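Local coordinates for quinonprotein alcohol dehydrogenase-like protein (Bacteroides thetaiotaomicron VPI-5482, PDB 4R5O), which is of unknown function but binds calcium and joins an immunoglobulin-like beta-sandwich to a seven-bladed beta-propeller, at residues N113-E118 with V409-D414; I38-L43 with L77-K82. All blocks are in the same frame, centred on the assembly; numbering follows the deposited sequence.

Contact 1. Residues N113-E118 with V409-D414; sequences NFYDTE and VLHTVD. With CA (calcium ion), chain M.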
ATOM      1  N   ASN A 113       3.270  -1.544  -6.132  1.00 39.56           N
ATOM      2  CA  ASN A 113       4.478  -2.037  -6.805  1.00 39.63           C
ATOM      3  C   ASN A 113       5.266  -2.938  -5.846  1.00 44.26           C
ATOM      4  O   ASN A 113       5.256  -2.672  -4.637  1.00 44.48           O
ATOM      5  CB  ASN A 113       5.328  -0.867  -7.275  1.00 36.00           C
ATOM      6  CG  ASN A 113       4.559   0.221  -7.969  1.00 51.44           C
ATOM      7  OD1 ASN A 113       4.275   0.154  -9.160  1.00 49.80           O
ATOM      8  ND2 ASN A 113       4.210   1.263  -7.233  1.00 43.44           N
ATOM      9  N   PHE A 114       5.919  -4.004  -6.339  1.00 39.93           N
ATOM     10  CA  PHE A 114       6.646  -4.880  -5.422  1.00 39.51           C
ATOM     11  C   PHE A 114       8.132  -4.924  -5.732  1.00 48.50           C
ATOM     12  O   PHE A 114       8.509  -5.119  -6.884  1.00 51.60           O
ATOM     13  CB  PHE A 114       6.090  -6.311  -5.437  1.00 39.92           C
ATOM     14  CG  PHE A 114       6.771  -7.252  -4.461  1.00 40.43           C
ATOM     15  CD1 PHE A 114       6.461  -7.219  -3.104  1.00 40.67           C
ATOM     16  CD2 PHE A 114       7.666  -8.220  -4.911  1.00 42.40           C
ATOM     17  CE1 PHE A 114       7.047  -8.127  -2.215  1.00 41.73           C
ATOM     18  CE2 PHE A 114       8.284  -9.103  -4.012  1.00 44.60           C
ATOM     19  CZ  PHE A 114       7.985  -9.039  -2.669  1.00 41.72           C
ATOM     20  N   TYR A 115       8.970  -4.790  -4.694  1.00 44.26           N
ATOM     21  CA  TYR A 115      10.412  -4.903  -4.818  1.00 44.44           C
ATOM     22  C   TYR A 115      10.897  -6.136  -4.047  1.00 49.94           C
ATOM     23  O   TYR A 115      10.725  -6.229  -2.830  1.00 48.16           O
ATOM     24  CB  TYR A 115      11.132  -3.627  -4.338  1.00 45.20           C
ATOM     25  CG  TYR A 115      12.642  -3.727  -4.415  1.00 47.34           C
ATOM     26  CD1 TYR A 115      13.310  -3.619  -5.634  1.00 49.14           C
ATOM     27  CD2 TYR A 115      13.406  -3.934  -3.272  1.00 49.17           C
ATOM     28  CE1 TYR A 115      14.701  -3.705  -5.709  1.00 48.67           C
ATOM     29  CE2 TYR A 115      14.801  -3.998  -3.332  1.00 50.55           C
ATOM     30  CZ  TYR A 115      15.441  -3.880  -4.550  1.00 53.87           C
ATOM     31  OH  TYR A 115      16.811  -3.925  -4.589  1.00 56.60           O
ATOM     32  N   ASP A 116      11.534  -7.068  -4.770  1.00 50.59           N
ATOM     33  CA  ASP A 116      12.094  -8.299  -4.225  1.00 51.40           C
ATOM     34  C   ASP A 116      13.519  -8.020  -3.696  1.00 58.25           C
ATOM     35  O   ASP A 116      14.420  -7.724  -4.481  1.00 57.99           O
ATOM     36  CB  ASP A 116      12.081  -9.377  -5.316  1.00 53.34           C
ATOM     37  CG  ASP A 116      12.280 -10.801  -4.839  1.00 65.94           C
ATOM     38  OD1 ASP A 116      13.199 -11.034  -4.028  1.00 66.19           O
ATOM     39  OD2 ASP A 116      11.568 -11.703  -5.348  1.00 74.60           O
ATOM     40  N   THR A 117      13.720  -8.107  -2.359  1.00 55.97           N
ATOM     41  CA  THR A 117      15.029  -7.862  -1.738  1.00 56.36           C
ATOM     42  C   THR A 117      16.022  -9.025  -2.023  1.00 61.71           C
ATOM     43  O   THR A 117      17.221  -8.860  -1.775  1.00 62.21           O
ATOM     44  CB  THR A 117      14.907  -7.636  -0.223  1.00 61.61           C
ATOM     45  OG1 THR A 117      14.203  -8.731   0.356  1.00 66.50           O
ATOM     46  CG2 THR A 117      14.216  -6.326   0.127  1.00 55.76           C
ATOM     47  N   GLU A 118      15.542 -10.167  -2.552  1.00 58.46           N
ATOM     48  CA  GLU A 118      16.398 -11.308  -2.874  1.00 59.32           C
ATOM     49  C   GLU A 118      16.880 -11.215  -4.320  1.00 61.58           C
ATOM     50  O   GLU A 118      18.082 -11.384  -4.561  1.00 63.64           O
ATOM     51  CB  GLU A 118      15.690 -12.651  -2.630  1.00 61.29           C
ATOM     52  CG  GLU A 118      15.618 -13.042  -1.164  1.00 77.17           C
ATOM     53  CD  GLU A 118      15.060 -14.427  -0.869  1.00112.44           C
ATOM     54  OE1 GLU A 118      14.416 -15.032  -1.760  1.00111.02           O
ATOM     55  OE2 GLU A 118      15.240 -14.892   0.279  1.00111.69           O
ATOM     56  N   VAL A 409      24.104   0.742   2.913  1.00 56.78           N
ATOM     57  CA  VAL A 409      23.141   0.682   1.800  1.00 54.53           C
ATOM     58  C   VAL A 409      23.103  -0.740   1.283  1.00 61.41           C
ATOM     59  O   VAL A 409      24.148  -1.302   0.965  1.00 63.55           O
ATOM     60  CB  VAL A 409      23.458   1.700   0.663  1.00 55.66           C
ATOM     61  CG1 VAL A 409      22.481   1.563  -0.506  1.00 53.87           C
ATOM     62  CG2 VAL A 409      23.476   3.134   1.195  1.00 54.31           C
ATOM     63  N   LEU A 410      21.907  -1.324   1.222  1.00 59.05           N
ATOM     64  CA  LEU A 410      21.705  -2.696   0.749  1.00 59.59           C
ATOM     65  C   LEU A 410      20.947  -2.732  -0.568  1.00 64.32           C
ATOM     66  O   LEU A 410      21.153  -3.648  -1.363  1.00 66.25           O
ATOM     67  CB  LEU A 410      20.932  -3.527   1.799  1.00 59.09           C
ATOM     68  CG  LEU A 410      21.603  -3.765   3.157  1.00 62.88           C
ATOM     69  CD1 LEU A 410      20.707  -4.595   4.036  1.00 62.41           C
ATOM     70  CD2 LEU A 410      22.959  -4.447   3.011  1.00 62.91           C
ATOM     71  N   HIS A 411      20.029  -1.777  -0.774  1.00 59.29           N
ATOM     72  CA  HIS A 411      19.200  -1.690  -1.976  1.00 57.96           C
ATOM     73  C   HIS A 411      18.895  -0.256  -2.343  1.00 60.15           C
ATOM     74  O   HIS A 411      18.795   0.602  -1.473  1.00 59.29           O
ATOM     75  CB  HIS A 411      17.868  -2.435  -1.787  1.00 58.24           C
ATOM     76  CG  HIS A 411      17.992  -3.848  -1.322  1.00 62.27           C
ATOM     77  ND1 HIS A 411      18.172  -4.871  -2.196  1.00 64.80           N
ATOM     78  CD2 HIS A 411      17.944  -4.354  -0.074  1.00 64.31           C
ATOM     79  CE1 HIS A 411      18.249  -5.968  -1.461  1.00 64.54           C
ATOM     80  NE2 HIS A 411      18.100  -5.705  -0.184  1.00 64.51           N
ATOM     81  N   THR A 412      18.712  -0.006  -3.633  1.00 56.57           N
ATOM     82  CA  THR A 412      18.307   1.275  -4.173  1.00 55.97           C
ATOM     83  C   THR A 412      17.227   0.957  -5.190  1.00 60.23           C
ATOM     84  O   THR A 412      17.477   0.210  -6.142  1.00 63.96           O
ATOM     85  CB  THR A 412      19.498   2.073  -4.727  1.00 69.04           C
ATOM     86  OG1 THR A 412      20.466   2.261  -3.697  1.00 70.59           O
ATOM     87  CG2 THR A 412      19.083   3.438  -5.275  1.00 69.11           C
ATOM     88  N   VAL A 413      16.016   1.445  -4.947  1.00 53.14           N
ATOM     89  CA  VAL A 413      14.875   1.269  -5.840  1.00 51.64           C
ATOM     90  C   VAL A 413      14.650   2.602  -6.538  1.00 56.07           C
ATOM     91  O   VAL A 413      14.333   3.588  -5.876  1.00 54.76           O
ATOM     92  CB  VAL A 413      13.618   0.769  -5.084  1.00 54.46           C
ATOM     93  CG1 VAL A 413      12.494   0.410  -6.053  1.00 53.88           C
ATOM     94  CG2 VAL A 413      13.950  -0.412  -4.182  1.00 54.37           C
ATOM     95  N   ASP A 414      14.880   2.666  -7.849  1.00 55.02           N
ATOM     96  CA  ASP A 414      14.679   3.908  -8.588  1.00 55.48           C
ATOM     97  C   ASP A 414      13.191   4.071  -8.819  1.00 57.25           C
ATOM     98  O   ASP A 414      12.525   3.127  -9.227  1.00 55.12           O
ATOM     99  CB  ASP A 414      15.487   3.928  -9.901  1.00 58.92           C
ATOM    100  CG  ASP A 414      15.445   5.234 -10.695  1.00 75.90           C
ATOM    101  OD1 ASP A 414      15.075   6.287 -10.106  1.00 74.82           O
ATOM    102  OD2 ASP A 414      15.825   5.215 -11.893  1.00 88.78           O
TER
HETATM  103 CA    CA M 509      17.817  -0.693  -8.217  1.00 79.74          CA
HETATM  104  O   HOH W   1      15.271  -1.277  -8.704  1.00 49.65           O
HETATM  105  O   HOH W   2      18.378   1.709  -8.944  1.00 53.32           O

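Contact 2. Residues I38-L43 with L77-K82; sequences ITPELL and LSCIIK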
ATOM      1  N   ILE A  38       0.972 -21.770 -25.640  1.00 53.74           N
ATOM      2  CA  ILE A  38      -0.078 -22.746 -25.962  1.00 54.86           C
ATOM      3  C   ILE A  38      -0.191 -22.790 -27.461  1.00 60.25           C
ATOM      4  O   ILE A  38      -0.452 -21.751 -28.063  1.00 60.42           O
ATOM      5  CB  ILE A  38      -1.449 -22.455 -25.283  1.00 57.72           C
ATOM      6  CG1 ILE A  38      -1.314 -22.244 -23.751  1.00 58.02           C
ATOM      7  CG2 ILE A  38      -2.478 -23.550 -25.639  1.00 58.81           C
ATOM      8  CD1 ILE A  38      -2.423 -21.446 -23.126  1.00 60.80           C
ATOM      9  N   THR A  39       0.006 -23.959 -28.071  1.00 57.64           N
ATOM     10  CA  THR A  39      -0.092 -24.047 -29.517  1.00 58.46           C
ATOM     11  C   THR A  39      -1.150 -25.098 -29.838  1.00 63.25           C
ATOM     12  O   THR A  39      -0.797 -26.270 -30.001  1.00 65.53           O
ATOM     13  CB  THR A  39       1.282 -24.338 -30.168  1.00 61.31           C
ATOM     14  OG1 THR A  39       2.260 -23.397 -29.700  1.00 58.27           O
ATOM     15  CG2 THR A  39       1.218 -24.330 -31.689  1.00 53.54           C
ATOM     16  N   PRO A  40      -2.447 -24.709 -29.921  1.00 56.70           N
ATOM     17  CA  PRO A  40      -3.485 -25.698 -30.244  1.00 56.33           C
ATOM     18  C   PRO A  40      -3.244 -26.300 -31.614  1.00 64.56           C
ATOM     19  O   PRO A  40      -2.903 -25.571 -32.548  1.00 66.75           O
ATOM     20  CB  PRO A  40      -4.785 -24.889 -30.201  1.00 56.64           C
ATOM     21  CG  PRO A  40      -4.460 -23.688 -29.384  1.00 59.76           C
ATOM     22  CD  PRO A  40      -3.034 -23.371 -29.729  1.00 56.35           C
ATOM     23  N   GLU A  41      -3.336 -27.628 -31.716  1.00 62.03           N
ATOM     24  CA  GLU A  41      -3.135 -28.331 -32.971  1.00 63.88           C
ATOM     25  C   GLU A  41      -4.469 -28.726 -33.539  1.00 69.98           C
ATOM     26  O   GLU A  41      -5.227 -29.487 -32.925  1.00 69.82           O
ATOM     27  CB  GLU A  41      -2.222 -29.552 -32.821  1.00 66.46           C
ATOM     28  CG  GLU A  41      -0.763 -29.172 -32.626  1.00 81.70           C
ATOM     29  CD  GLU A  41       0.235 -30.310 -32.674  1.00107.24           C
ATOM     30  OE1 GLU A  41      -0.052 -31.367 -33.290  1.00100.55           O
ATOM     31  OE2 GLU A  41       1.350 -30.097 -32.152  1.00 99.44           O
ATOM     32  N   LEU A  42      -4.767 -28.175 -34.708  1.00 66.77           N
ATOM     33  CA  LEU A  42      -6.003 -28.440 -35.417  1.00 66.19           C
ATOM     34  C   LEU A  42      -5.820 -29.587 -36.394  1.00 74.61           C
ATOM     35  O   LEU A  42      -4.879 -29.605 -37.199  1.00 76.63           O
ATOM     36  CB  LEU A  42      -6.479 -27.183 -36.148  1.00 65.05           C
ATOM     37  CG  LEU A  42      -7.371 -26.206 -35.407  1.00 66.82           C
ATOM     38  CD1 LEU A  42      -6.815 -25.794 -34.065  1.00 65.98           C
ATOM     39  CD2 LEU A  42      -7.580 -24.998 -36.223  1.00 67.86           C
ATOM     40  N   LEU A  43      -6.721 -30.557 -36.309  1.00 71.53           N
ATOM     41  CA  LEU A  43      -6.758 -31.703 -37.203  1.00 72.88           C
ATOM     42  C   LEU A  43      -7.067 -31.211 -38.643  1.00 76.21           C
ATOM     43  O   LEU A  43      -6.478 -31.694 -39.608  1.00 77.10           O
ATOM     44  CB  LEU A  43      -7.819 -32.673 -36.665  1.00 73.54           C
ATOM     45  CG  LEU A  43      -7.951 -34.024 -37.354  1.00 82.39           C
ATOM     46  CD1 LEU A  43      -6.733 -34.922 -37.066  1.00 84.21           C
ATOM     47  CD2 LEU A  43      -9.218 -34.734 -36.913  1.00 85.67           C
ATOM     48  N   LEU A  77      -8.022 -17.220 -19.299  1.00 50.12           N
ATOM     49  CA  LEU A  77      -7.650 -17.274 -20.701  1.00 49.11           C
ATOM     50  C   LEU A  77      -8.646 -18.100 -21.501  1.00 54.52           C
ATOM     51  O   LEU A  77      -8.960 -19.239 -21.141  1.00 54.24           O
ATOM     52  CB  LEU A  77      -6.237 -17.856 -20.847  1.00 48.82           C
ATOM     53  CG  LEU A  77      -5.668 -18.071 -22.252  1.00 51.99           C
ATOM     54  CD1 LEU A  77      -5.439 -16.759 -22.991  1.00 51.26           C
ATOM     55  CD2 LEU A  77      -4.404 -18.779 -22.150  1.00 52.47           C
ATOM     56  N   SER A  78      -9.136 -17.500 -22.595  1.00 51.71           N
ATOM     57  CA  SER A  78     -10.026 -18.153 -23.545  1.00 52.26           C
ATOM     58  C   SER A  78      -9.390 -18.192 -24.907  1.00 57.81           C
ATOM     59  O   SER A  78      -8.635 -17.289 -25.297  1.00 56.79           O
ATOM     60  CB  SER A  78     -11.385 -17.465 -23.628  1.00 54.78           C
ATOM     61  OG  SER A  78     -12.082 -17.561 -22.399  1.00 64.94           O
ATOM     62  N   CYS A  79      -9.707 -19.251 -25.638  1.00 56.48           N
ATOM     63  CA  CYS A  79      -9.237 -19.417 -26.992  1.00 56.48           C
ATOM     64  C   CYS A  79     -10.412 -19.755 -27.848  1.00 62.29           C
ATOM     65  O   CYS A  79     -11.017 -20.817 -27.684  1.00 64.29           O
ATOM     66  CB  CYS A  79      -8.141 -20.469 -27.078  1.00 56.14           C
ATOM     67  SG  CYS A  79      -7.558 -20.761 -28.752  1.00 61.05           S
ATOM     68  N   ILE A  80     -10.770 -18.825 -28.731  1.00 57.64           N
ATOM     69  CA  ILE A  80     -11.862 -19.008 -29.669  1.00 57.15           C
ATOM     70  C   ILE A  80     -11.240 -19.283 -31.025  1.00 61.74           C
ATOM     71  O   ILE A  80     -10.489 -18.452 -31.532  1.00 60.95           O
ATOM     72  CB  ILE A  80     -12.830 -17.793 -29.674  1.00 59.57           C
ATOM     73  CG1 ILE A  80     -13.217 -17.362 -28.233  1.00 58.86           C
ATOM     74  CG2 ILE A  80     -14.055 -18.096 -30.524  1.00 59.54           C
ATOM     75  CD1 ILE A  80     -13.915 -16.080 -28.124  1.00 66.83           C
ATOM     76  N   ILE A  81     -11.487 -20.477 -31.578  1.00 59.83           N
ATOM     77  CA  ILE A  81     -10.995 -20.866 -32.909  1.00 60.45           C
ATOM     78  C   ILE A  81     -12.219 -20.983 -33.800  1.00 65.90           C
ATOM     79  O   ILE A  81     -13.148 -21.724 -33.473  1.00 65.00           O
ATOM     80  CB  ILE A  81     -10.120 -22.144 -32.898  1.00 63.20           C
ATOM     81  CG1 ILE A  81      -9.119 -22.115 -31.721  1.00 61.66           C
ATOM     82  CG2 ILE A  81      -9.442 -22.337 -34.274  1.00 64.76           C
ATOM     83  CD1 ILE A  81      -8.387 -23.344 -31.480  1.00 65.71           C
ATOM     84  N   LYS A  82     -12.224 -20.209 -34.896  1.00 64.78           N
ATOM     85  CA  LYS A  82     -13.328 -20.041 -35.845  1.00 65.35           C
ATOM     86  C   LYS A  82     -12.934 -20.427 -37.279  1.00 71.04           C
ATOM     87  O   LYS A  82     -11.818 -20.141 -37.696  1.00 72.28           O
ATOM     88  CB  LYS A  82     -13.692 -18.540 -35.780  1.00 66.94           C
ATOM     89  CG  LYS A  82     -14.833 -18.011 -36.629  1.00 84.00           C
ATOM     90  CD  LYS A  82     -15.011 -16.516 -36.317  1.00 94.23           C
ATOM     91  CE  LYS A  82     -16.076 -15.825 -37.133  1.00106.51           C
ATOM     92  NZ  LYS A  82     -16.200 -14.389 -36.759  1.00111.66           N
TER

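Contact 1. Residues N113-E118 with V409-D414
Tyr115 OH and His411 ND1 lie 2.9 Å apart in the one hydrogen bond between these two segments, and either group could be the donor. The bond spans two neighbouring blades of the seven-bladed beta-propeller: strand 111-116 belongs to the blade completed by the C-terminal strand 422-424, whereas strand 409-416 is an outermost strand of the blade just before it in the ring. The short strand axes stay 9.5 Å apart at closest and run at 152° to each other, so the gap is bridged mostly by side chains.

Tyr115 leaves its strand toward the other segment, and a chi1 of 178°, which sets CG trans to the backbone N, carries the ring to His411 and Val413. Its ring plane stands at 80° to that of His411, in an offset edge-to-face pair with the tyrosine edge turned to the imidazole face. Val413 comes in over a face of the tyrosine; its CG2 sits above the ring centre, 3.4 Å from the centroid. Phe104, on strand 103-108, also meets the tyrosine ring.

Thr117 adds a second neighbour for the imidazole. Its CG2 lies over one His411 face, offset toward the rim and 4.3 Å from the centroid, in a CH-pi contact, and its backbone O lies 3.1 Å from His411 CE1. His411 is part of a classic beta bulge: it and Leu410 both face Val402 of strand 397-403. Asp116 OD1 accepts from Glu118 N, an Asx turn, and takes a second bond from Lys119 N.

The CB of Thr412 is directed away from residues 113-118, and its backbone serves a metal instead: Thr412 O binds a calcium ion at 2.3 Å, with two waters as further ligands.

Contact 2. Residues I38-L43 with L77-K82
Ile38 and Leu77 meet tip to tip, CD1 of the isoleucine 3.5 Å from CD2 of the leucine. Leu77 gets there by an extended start, its CG anti to the backbone N (chi1 177°). Phe65, on strand 65-68, touches both side chains.

Further along, Ile81 works with two branches at once. Its CG1 arm lies opposite the carbonyl carbon (chi1 -44°) and carries CD1 to Leu42 CD1, 3.9 Å away, and to Pro40 CB, while the shorter branch, CG2, is met by Leu42 CD2 at 3.8 Å. The leucine and isoleucine slide past each other in opposite directions, so the contact runs along their flanks.

This is part of the buried interior of the N-terminal immunoglobulin-like sandwich. Residues 38-42, in and after the end of strand 35-38, and residues 77-81 of strand 74-83 run end to end in directions 19° apart, so the first passes alongside the second, over one face of its sheet, with no hydrogen bond between the segments. Ile38, Pro40 and Leu42 face Leu77, Cys79 and Ile81.

Midway, the pyrrolidine ring of Pro40 approaches Cys79, CG to SG 4.3 Å, and Trp52 of the adjacent strand 49-54 touches both residues.

Contact 2 comes first along the chain and is complete before contact 1 opens. They belong to different domains: residues 38-43 and 77-82 pack within the N-terminal beta-sandwich, while 113-118 and 409-414 join two blades of the propeller. Their centres are 40 Å apart and their nearest atoms about 23 Å, with no shared sheet and no touch. Strand 86-97, which pairs with strand 74-83, is the last strand of that sheet along the chain, and strand 103-108 soon begins the propeller. Contact 2 is therefore local, 34 residues apart at its closest ends, whereas contact 1 brings together segments 291 residues apart in sequence, on the two blades where the ring closes.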